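Local coordinates for protein 2,3-dihydroxybenzoate-AMP ligase (Mycobacterium smegmatis, PDB 5KEI) that belongs to the AMP-binding enzyme family of the ANL clan, with a large AMP-binding part followed by a smaller C-terminal domain, at residues 322-327 against 363-368; 330-335 against 449-454; 340-343 against 348-351. One frame throughout, in Å; residues are numbered along the deposited sequence.

Interaction 1: 322-327 against 363-368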
loop_
_atom_site.group_PDB
_atom_site.type_symbol
_atom_site.label_atom_id
_atom_site.label_comp_id
_atom_site.label_asym_id
_atom_site.label_seq_id
_atom_site.Cartn_x
_atom_site.Cartn_y
_atom_site.Cartn_z
ATOM N N THR A 322 -24.958 -16.761 1.565
ATOM C CA THR A 322 -23.688 -17.448 1.347
ATOM C C THR A 322 -22.516 -16.685 1.962
ATOM O O THR A 322 -21.532 -17.288 2.381
ATOM C CB THR A 322 -23.439 -17.683 -0.160
ATOM O OG1 THR A 322 -22.134 -18.245 -0.353
ATOM C CG2 THR A 322 -23.574 -16.380 -0.953
ATOM N N LEU A 323 -22.645 -15.361 2.034
ATOM C CA LEU A 323 -21.614 -14.502 2.612
ATOM C C LEU A 323 -21.392 -14.838 4.104
ATOM O O LEU A 323 -22.331 -15.114 4.842
ATOM C CB LEU A 323 -22.002 -13.027 2.413
ATOM C CG LEU A 323 -20.934 -11.942 2.573
ATOM C CD1 LEU A 323 -19.885 -11.994 1.472
ATOM C CD2 LEU A 323 -21.566 -10.569 2.615
ATOM N N ARG A 324 -20.141 -14.842 4.532
ATOM C CA ARG A 324 -19.799 -15.228 5.891
ATOM C C ARG A 324 -18.721 -14.327 6.465
ATOM O O ARG A 324 -18.548 -14.250 7.678
ATOM C CB ARG A 324 -19.313 -16.670 5.932
ATOM C CG ARG A 324 -17.976 -16.878 5.260
ATOM C CD ARG A 324 -17.081 -17.701 6.144
ATOM N NE ARG A 324 -15.757 -17.953 5.574
ATOM C CZ ARG A 324 -14.610 -17.689 6.191
ATOM N NH1 ARG A 324 -14.616 -17.142 7.401
ATOM N NH2 ARG A 324 -13.456 -17.979 5.598
ATOM N N LEU A 325 -17.988 -13.661 5.578
ATOM C CA LEU A 325 -16.931 -12.750 5.979
ATOM C C LEU A 325 -17.010 -11.486 5.144
ATOM O O LEU A 325 -16.737 -11.505 3.942
ATOM C CB LEU A 325 -15.543 -13.399 5.834
ATOM C CG LEU A 325 -14.329 -12.494 6.141
ATOM C CD1 LEU A 325 -14.254 -12.110 7.604
ATOM C CD2 LEU A 325 -13.052 -13.163 5.723
ATOM N N LEU A 326 -17.400 -10.396 5.791
ATOM C CA LEU A 326 -17.317 -9.064 5.215
ATOM C C LEU A 326 -16.259 -8.260 5.952
ATOM O O LEU A 326 -16.471 -7.826 7.081
ATOM C CB LEU A 326 -18.661 -8.354 5.282
ATOM C CG LEU A 326 -18.664 -6.919 4.751
ATOM C CD1 LEU A 326 -18.214 -6.928 3.322
ATOM C CD2 LEU A 326 -20.044 -6.340 4.849
ATOM N N GLN A 327 -15.101 -8.099 5.321
ATOM C CA GLN A 327 -14.054 -7.254 5.868
ATOM C C GLN A 327 -14.363 -5.809 5.535
ATOM O O GLN A 327 -14.848 -5.509 4.440
ATOM C CB GLN A 327 -12.669 -7.602 5.305
ATOM C CG GLN A 327 -12.218 -9.041 5.400
ATOM C CD GLN A 327 -10.854 -9.245 4.720
ATOM O OE1 GLN A 327 -10.732 -9.141 3.492
ATOM N NE2 GLN A 327 -9.821 -9.485 5.525
ATOM N N THR A 363 -9.895 -7.935 13.528
ATOM C CA THR A 363 -10.699 -8.641 14.507
ATOM C C THR A 363 -10.644 -10.123 14.124
ATOM O O THR A 363 -10.491 -10.469 12.949
ATOM C CB THR A 363 -12.149 -8.120 14.553
ATOM O OG1 THR A 363 -12.666 -7.967 13.219
ATOM C CG2 THR A 363 -12.198 -6.789 15.262
ATOM N N ARG A 364 -10.728 -11.002 15.108
ATOM C CA ARG A 364 -10.674 -12.435 14.816
ATOM C C ARG A 364 -12.084 -12.975 14.519
ATOM O O ARG A 364 -13.099 -12.332 14.835
ATOM C CB ARG A 364 -10.013 -13.191 15.970
ATOM C CG ARG A 364 -8.612 -12.663 16.382
ATOM C CD ARG A 364 -7.751 -12.269 15.180
ATOM N NE ARG A 364 -6.306 -12.430 15.384
ATOM C CZ ARG A 364 -5.436 -11.430 15.480
ATOM N NH1 ARG A 364 -5.850 -10.174 15.404
ATOM N NH2 ARG A 364 -4.141 -11.686 15.647
ATOM N N ILE A 365 -12.149 -14.139 13.883
ATOM C CA ILE A 365 -13.409 -14.644 13.332
ATOM C C ILE A 365 -14.479 -14.942 14.393
ATOM O O ILE A 365 -15.661 -14.625 14.203
ATOM C CB ILE A 365 -13.177 -15.907 12.487
ATOM C CG1 ILE A 365 -12.387 -15.551 11.230
ATOM C CG2 ILE A 365 -14.502 -16.544 12.091
ATOM C CD1 ILE A 365 -13.010 -14.475 10.417
ATOM N N GLY A 366 -14.095 -15.505 15.529
ATOM C CA GLY A 366 -15.112 -15.725 16.550
ATOM C C GLY A 366 -15.450 -14.571 17.490
ATOM O O GLY A 366 -16.245 -14.746 18.408
ATOM N N ASP A 367 -14.855 -13.397 17.276
ATOM C CA ASP A 367 -14.900 -12.315 18.270
ATOM C C ASP A 367 -16.289 -11.789 18.592
ATOM O O ASP A 367 -17.130 -11.675 17.699
ATOM C CB ASP A 367 -14.035 -11.146 17.815
ATOM C CG ASP A 367 -12.609 -11.341 18.172
ATOM O OD1 ASP A 367 -12.361 -12.300 18.933
ATOM O OD2 ASP A 367 -11.752 -10.546 17.719
ATOM N N PRO A 368 -16.519 -11.443 19.876
ATOM C CA PRO A 368 -17.792 -10.895 20.353
ATOM C C PRO A 368 -18.235 -9.650 19.595
ATOM O O PRO A 368 -17.398 -8.863 19.178
ATOM C CB PRO A 368 -17.505 -10.563 21.828
ATOM C CG PRO A 368 -16.058 -10.689 22.006
ATOM C CD PRO A 368 -15.589 -11.671 20.994
#

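Interaction 2: 330-335 against 449-454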
loop_
_atom_site.group_PDB
_atom_site.type_symbol
_atom_site.label_atom_id
_atom_site.label_comp_id
_atom_site.label_asym_id
_atom_site.label_seq_id
_atom_site.Cartn_x
_atom_site.Cartn_y
_atom_site.Cartn_z
ATOM N N GLY A 330 -9.758 0.529 5.312
ATOM C CA GLY A 330 -9.496 1.655 4.442
ATOM C C GLY A 330 -9.842 3.009 5.025
ATOM O O GLY A 330 -9.470 4.043 4.456
ATOM N N ALA A 331 -10.543 2.998 6.152
ATOM C CA ALA A 331 -10.969 4.197 6.880
ATOM C C ALA A 331 -11.779 3.675 8.049
ATOM O O ALA A 331 -12.145 2.509 8.038
ATOM C CB ALA A 331 -11.800 5.136 6.008
ATOM N N LYS A 332 -12.079 4.498 9.050
ATOM C CA LYS A 332 -12.692 3.938 10.264
ATOM C C LYS A 332 -14.197 3.685 10.134
ATOM O O LYS A 332 -14.963 4.572 9.830
ATOM C CB LYS A 332 -12.431 4.831 11.475
ATOM C CG LYS A 332 -12.943 4.229 12.807
ATOM C CD LYS A 332 -12.943 5.264 13.926
ATOM C CE LYS A 332 -13.185 4.636 15.278
ATOM N NZ LYS A 332 -14.330 3.705 15.181
ATOM N N LEU A 333 -14.611 2.450 10.369
ATOM C CA LEU A 333 -16.030 2.151 10.434
ATOM C C LEU A 333 -16.581 2.639 11.770
ATOM O O LEU A 333 -16.176 2.156 12.830
ATOM C CB LEU A 333 -16.283 0.660 10.269
ATOM C CG LEU A 333 -17.743 0.245 10.154
ATOM C CD1 LEU A 333 -18.376 0.933 8.969
ATOM C CD2 LEU A 333 -17.856 -1.269 10.024
ATOM N N ALA A 334 -17.485 3.613 11.712
ATOM C CA ALA A 334 -18.166 4.095 12.905
ATOM C C ALA A 334 -19.035 2.965 13.472
ATOM O O ALA A 334 -19.607 2.185 12.722
ATOM C CB ALA A 334 -19.007 5.340 12.579
ATOM N N ALA A 335 -19.116 2.871 14.791
ATOM C CA ALA A 335 -19.822 1.762 15.437
ATOM C C ALA A 335 -21.322 1.659 15.070
ATOM O O ALA A 335 -21.810 0.550 14.836
ATOM C CB ALA A 335 -19.643 1.853 16.959
ATOM N N TYR A 449 -7.399 -4.679 22.182
ATOM C CA TYR A 449 -7.750 -4.213 20.852
ATOM C C TYR A 449 -7.437 -2.730 20.657
ATOM O O TYR A 449 -7.323 -1.960 21.615
ATOM C CB TYR A 449 -9.224 -4.526 20.562
ATOM C CG TYR A 449 -9.417 -6.004 20.282
ATOM C CD1 TYR A 449 -9.418 -6.487 18.977
ATOM C CD2 TYR A 449 -9.544 -6.927 21.329
ATOM C CE1 TYR A 449 -9.560 -7.853 18.707
ATOM C CE2 TYR A 449 -9.680 -8.296 21.076
ATOM C CZ TYR A 449 -9.683 -8.757 19.757
ATOM O OH TYR A 449 -9.823 -10.111 19.485
ATOM N N LEU A 450 -7.269 -2.364 19.393
ATOM C CA LEU A 450 -6.974 -1.002 18.991
ATOM C C LEU A 450 -8.227 -0.197 18.663
ATOM O O LEU A 450 -9.210 -0.747 18.171
ATOM C CB LEU A 450 -6.061 -1.013 17.766
ATOM C CG LEU A 450 -4.604 -1.365 18.013
ATOM C CD1 LEU A 450 -3.811 -1.224 16.714
ATOM C CD2 LEU A 450 -4.048 -0.469 19.102
ATOM N N GLU A 451 -8.182 1.108 18.920
ATOM C CA GLU A 451 -9.143 2.026 18.308
ATOM C C GLU A 451 -8.441 3.196 17.628
ATOM O O GLU A 451 -7.598 3.854 18.237
ATOM C CB GLU A 451 -10.131 2.571 19.325
ATOM C CG GLU A 451 -11.061 3.597 18.698
ATOM C CD GLU A 451 -12.056 4.184 19.676
ATOM O OE1 GLU A 451 -11.710 4.312 20.871
ATOM O OE2 GLU A 451 -13.184 4.503 19.246
ATOM N N VAL A 452 -8.790 3.445 16.367
ATOM C CA VAL A 452 -8.213 4.546 15.594
ATOM C C VAL A 452 -9.035 5.803 15.833
ATOM O O VAL A 452 -10.250 5.808 15.604
ATOM C CB VAL A 452 -8.178 4.242 14.071
ATOM C CG1 VAL A 452 -7.698 5.446 13.317
ATOM C CG2 VAL A 452 -7.292 3.028 13.761
ATOM N N THR A 453 -8.380 6.863 16.297
ATOM C CA THR A 453 -9.097 8.057 16.726
ATOM C C THR A 453 -8.850 9.209 15.759
ATOM O O THR A 453 -9.556 10.214 15.785
ATOM C CB THR A 453 -8.693 8.465 18.146
ATOM O OG1 THR A 453 -7.303 8.801 18.166
ATOM C CG2 THR A 453 -8.940 7.315 19.121
ATOM N N GLY A 454 -7.855 9.043 14.896
ATOM C CA GLY A 454 -7.604 9.996 13.833
ATOM C C GLY A 454 -6.185 10.005 13.292
ATOM O O GLY A 454 -5.464 9.000 13.334
#

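Interaction 3: 340-343 against 348-351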
loop_
_atom_site.group_PDB
_atom_site.type_symbol
_atom_site.label_atom_id
_atom_site.label_comp_id
_atom_site.label_asym_id
_atom_site.label_seq_id
_atom_site.Cartn_x
_atom_site.Cartn_y
_atom_site.Cartn_z
ATOM N N LEU A 340 -25.252 -1.297 11.654
ATOM C CA LEU A 340 -26.074 -1.407 10.444
ATOM C C LEU A 340 -25.607 -2.557 9.571
ATOM O O LEU A 340 -26.398 -3.383 9.117
ATOM C CB LEU A 340 -26.037 -0.117 9.631
ATOM C CG LEU A 340 -26.860 -0.121 8.341
ATOM C CD1 LEU A 340 -28.330 -0.218 8.679
ATOM C CD2 LEU A 340 -26.588 1.139 7.553
ATOM N N VAL A 341 -24.302 -2.602 9.358
ATOM C CA VAL A 341 -23.713 -3.612 8.507
ATOM C C VAL A 341 -24.001 -5.025 8.999
ATOM O O VAL A 341 -24.370 -5.889 8.208
ATOM C CB VAL A 341 -22.201 -3.405 8.392
ATOM C CG1 VAL A 341 -21.518 -4.669 7.862
ATOM C CG2 VAL A 341 -21.919 -2.202 7.518
ATOM N N ARG A 342 -23.854 -5.296 10.287
ATOM C CA ARG A 342 -24.095 -6.681 10.676
ATOM C C ARG A 342 -25.500 -6.907 11.229
ATOM O O ARG A 342 -25.753 -7.861 11.949
ATOM C CB ARG A 342 -23.018 -7.179 11.652
ATOM C CG ARG A 342 -22.791 -6.395 12.885
ATOM C CD ARG A 342 -21.548 -6.936 13.590
ATOM N NE ARG A 342 -21.648 -8.368 13.883
ATOM C CZ ARG A 342 -22.412 -8.897 14.843
ATOM N NH1 ARG A 342 -23.179 -8.124 15.617
ATOM N NH2 ARG A 342 -22.422 -10.211 15.021
ATOM N N GLY A 343 -26.421 -6.032 10.862
ATOM C CA GLY A 343 -27.828 -6.298 11.087
ATOM C C GLY A 343 -28.513 -6.447 9.742
ATOM O O GLY A 343 -29.552 -7.089 9.621
ATOM N N GLY A 348 -21.000 -11.561 10.173
ATOM C CA GLY A 348 -19.615 -11.926 9.927
ATOM C C GLY A 348 -18.737 -10.763 9.493
ATOM O O GLY A 348 -17.914 -10.903 8.602
ATOM N N LEU A 349 -18.927 -9.616 10.134
ATOM C CA LEU A 349 -18.113 -8.440 9.921
ATOM C C LEU A 349 -16.733 -8.681 10.490
ATOM O O LEU A 349 -16.590 -9.281 11.561
ATOM C CB LEU A 349 -18.750 -7.214 10.584
ATOM C CG LEU A 349 -17.872 -5.990 10.876
ATOM C CD1 LEU A 349 -17.513 -5.258 9.580
ATOM C CD2 LEU A 349 -18.535 -5.041 11.899
ATOM N N GLN A 350 -15.714 -8.231 9.769
ATOM C CA GLN A 350 -14.378 -8.170 10.335
ATOM C C GLN A 350 -13.819 -6.791 10.087
ATOM O O GLN A 350 -13.842 -6.316 8.954
ATOM C CB GLN A 350 -13.471 -9.222 9.727
ATOM C CG GLN A 350 -12.068 -9.207 10.276
ATOM C CD GLN A 350 -11.182 -10.136 9.506
ATOM O OE1 GLN A 350 -11.033 -9.981 8.295
ATOM N NE2 GLN A 350 -10.602 -11.126 10.186
ATOM N N GLN A 351 -13.354 -6.125 11.139
ATOM C CA GLN A 351 -12.727 -4.826 10.946
ATOM C C GLN A 351 -11.242 -5.032 10.692
ATOM O O GLN A 351 -10.577 -5.867 11.335
ATOM C CB GLN A 351 -12.970 -3.889 12.139
ATOM C CG GLN A 351 -14.440 -3.471 12.287
ATOM C CD GLN A 351 -14.644 -2.069 12.890
ATOM O OE1 GLN A 351 -13.907 -1.135 12.585
ATOM N NE2 GLN A 351 -15.660 -1.930 13.747
#

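Interaction 1: 322-327 against 363-368
R324 and L325 of 322-327 both meet the same group, the end methyl of I365. R324 comes first along the chain. R324 NH1 lies 4.3 Å from I365 CD1, which sits at the edge of the guanidinium, near its plane. L325 CB sits above one face of that flat group, offset toward its rim. The polar atoms of R324 are engaged away from 363-368: NE in a salt bridge with D247, NH2 in a hydrogen bond to C241 O. L325 follows. L325 CD1 is 3.9 Å from I365 CD1, and the two side chains cross at about a right angle. A chi1 of -67° puts I365 CG1 anti to the carbonyl carbon, and chi2 of -55° then sets CD1 toward L325. I365 itself sits in a type I turn from R364 to D367. The turn is closed by D367 N to R364 O at 3.2 Å. A second bond joins R364 N to D367 OD2 at 2.8 Å, with the donor above the carboxylate plane. Strand 325-328 lies between parallel strands 298-301 and 349-354. The turn lies between strand 360-362 and helix 369-374, and both L325 and I365 also rest on Q350 of strand 349-354.

Interaction 2: 330-335 against 449-454
K332 sets its CD and CE against the carbonyl oxygen of V452. The CA atoms of the two residues are 7.0 Å apart, and CB of K332 points toward strand 450-455. From there the chain runs out extended, with CG anti to the backbone N (chi1 -175°). K332 CG is 4.2 Å from V452 O. K332 CD is much closer, at 3.2 Å from V452 O, and K332 CE lies at the same distance from that oxygen. The carbonyl oxygen is thus touched by two methylene groups together, a tight fit that involves no hydrogen bond between the segments. K332 CE also comes 4.0 Å from OE2 of E451.

The strand met here is an outer strand of the four-stranded antiparallel sheet of 385-389, 402-407, 432-440 and 450-455. T453 and G454 both face R437 there and form a classic beta bulge, just past the carbonyl that K332 meets. The loop of K332 leads from strand 325-328 to helix 335-344, with A334 at the N-cap position.

At the last torsion the lysine bends (chi4 -47°), turning NZ back toward its own loop. K332 NZ makes a weak hydrogen bond to L333 O, 3.4 Å away. K332 NZ is 4.3 Å from E451 OE2, too far for a salt bridge, though the opposite charges probably attract. E451 gives its other oxygen, OE1, to a salt bridge with R439. V452 sends its side chain onto F353 and V438, and its N is bonded to Q376 OE1.

Interaction 3: 340-343 against 348-351
R342 and L349 bring the two backbones closest, with their CA atoms 6.3 Å apart. Segment 340-343 belongs to helix 335-344, where G343 N bonds to L340 O at 3.2 Å. Segment 348-351 leads into strand 349-354. The CB atoms of V341 and R342 point toward the strand segment, and that of L349 toward the helix. No hydrogen bond joins the two segments, so side-chain packing carries the contact.

The two pieces are consecutive parts of a beta-alpha-beta unit made of strand 325-328, helix 335-344 and strand 349-354. The two strands are parallel neighbours in the larger sheet, and the helix packs on that sheet by V341 and R342, which meet L349 of the strand.

L349 divides its branches between two helix residues. L349 CD2 lies 3.9 Å from CD of R342, and L349 CB is 4.1 Å from the same R342 CD. L349 CD1 meets V341 CG1 more loosely, at 4.4 Å. The side chains of R342 and L349 cross at about a right angle. The first torsion of R342 (chi1 55°) sets CG between the backbone N and the carbonyl carbon, and R342 CD comes to rest on L349. The bend at chi3 (-56°) then swings NE and the guanidinium aside. NE bonds to P347 O, and NH1 makes a salt bridge with E373. V341 also packs on L326 of the first strand and on A306 of helix 303-310.

From the N terminus, the chain first enters strand 325-328, where 322-327 opens the loop of interaction 1, and then the loop 330-335, where interaction 2 begins. Interaction 3 closes next, a short loop between helix 335-344 and strand 349-354, nested inside both others. Interaction 1 closes at 363-368, and interaction 2 closes much later, at 449-454, so these two cross. Backbone pairing of L326 with Q350 joins interactions 1 and 3 in one sheet. L333 packs on L349 and Q351, linking interactions 2 and 3. Y449 OH lies near D367 OD2 in a weak hydrogen bond. Interactions 1 and 3 hold the large sheet with its turn and helix; interaction 2 reaches the four-stranded sheet.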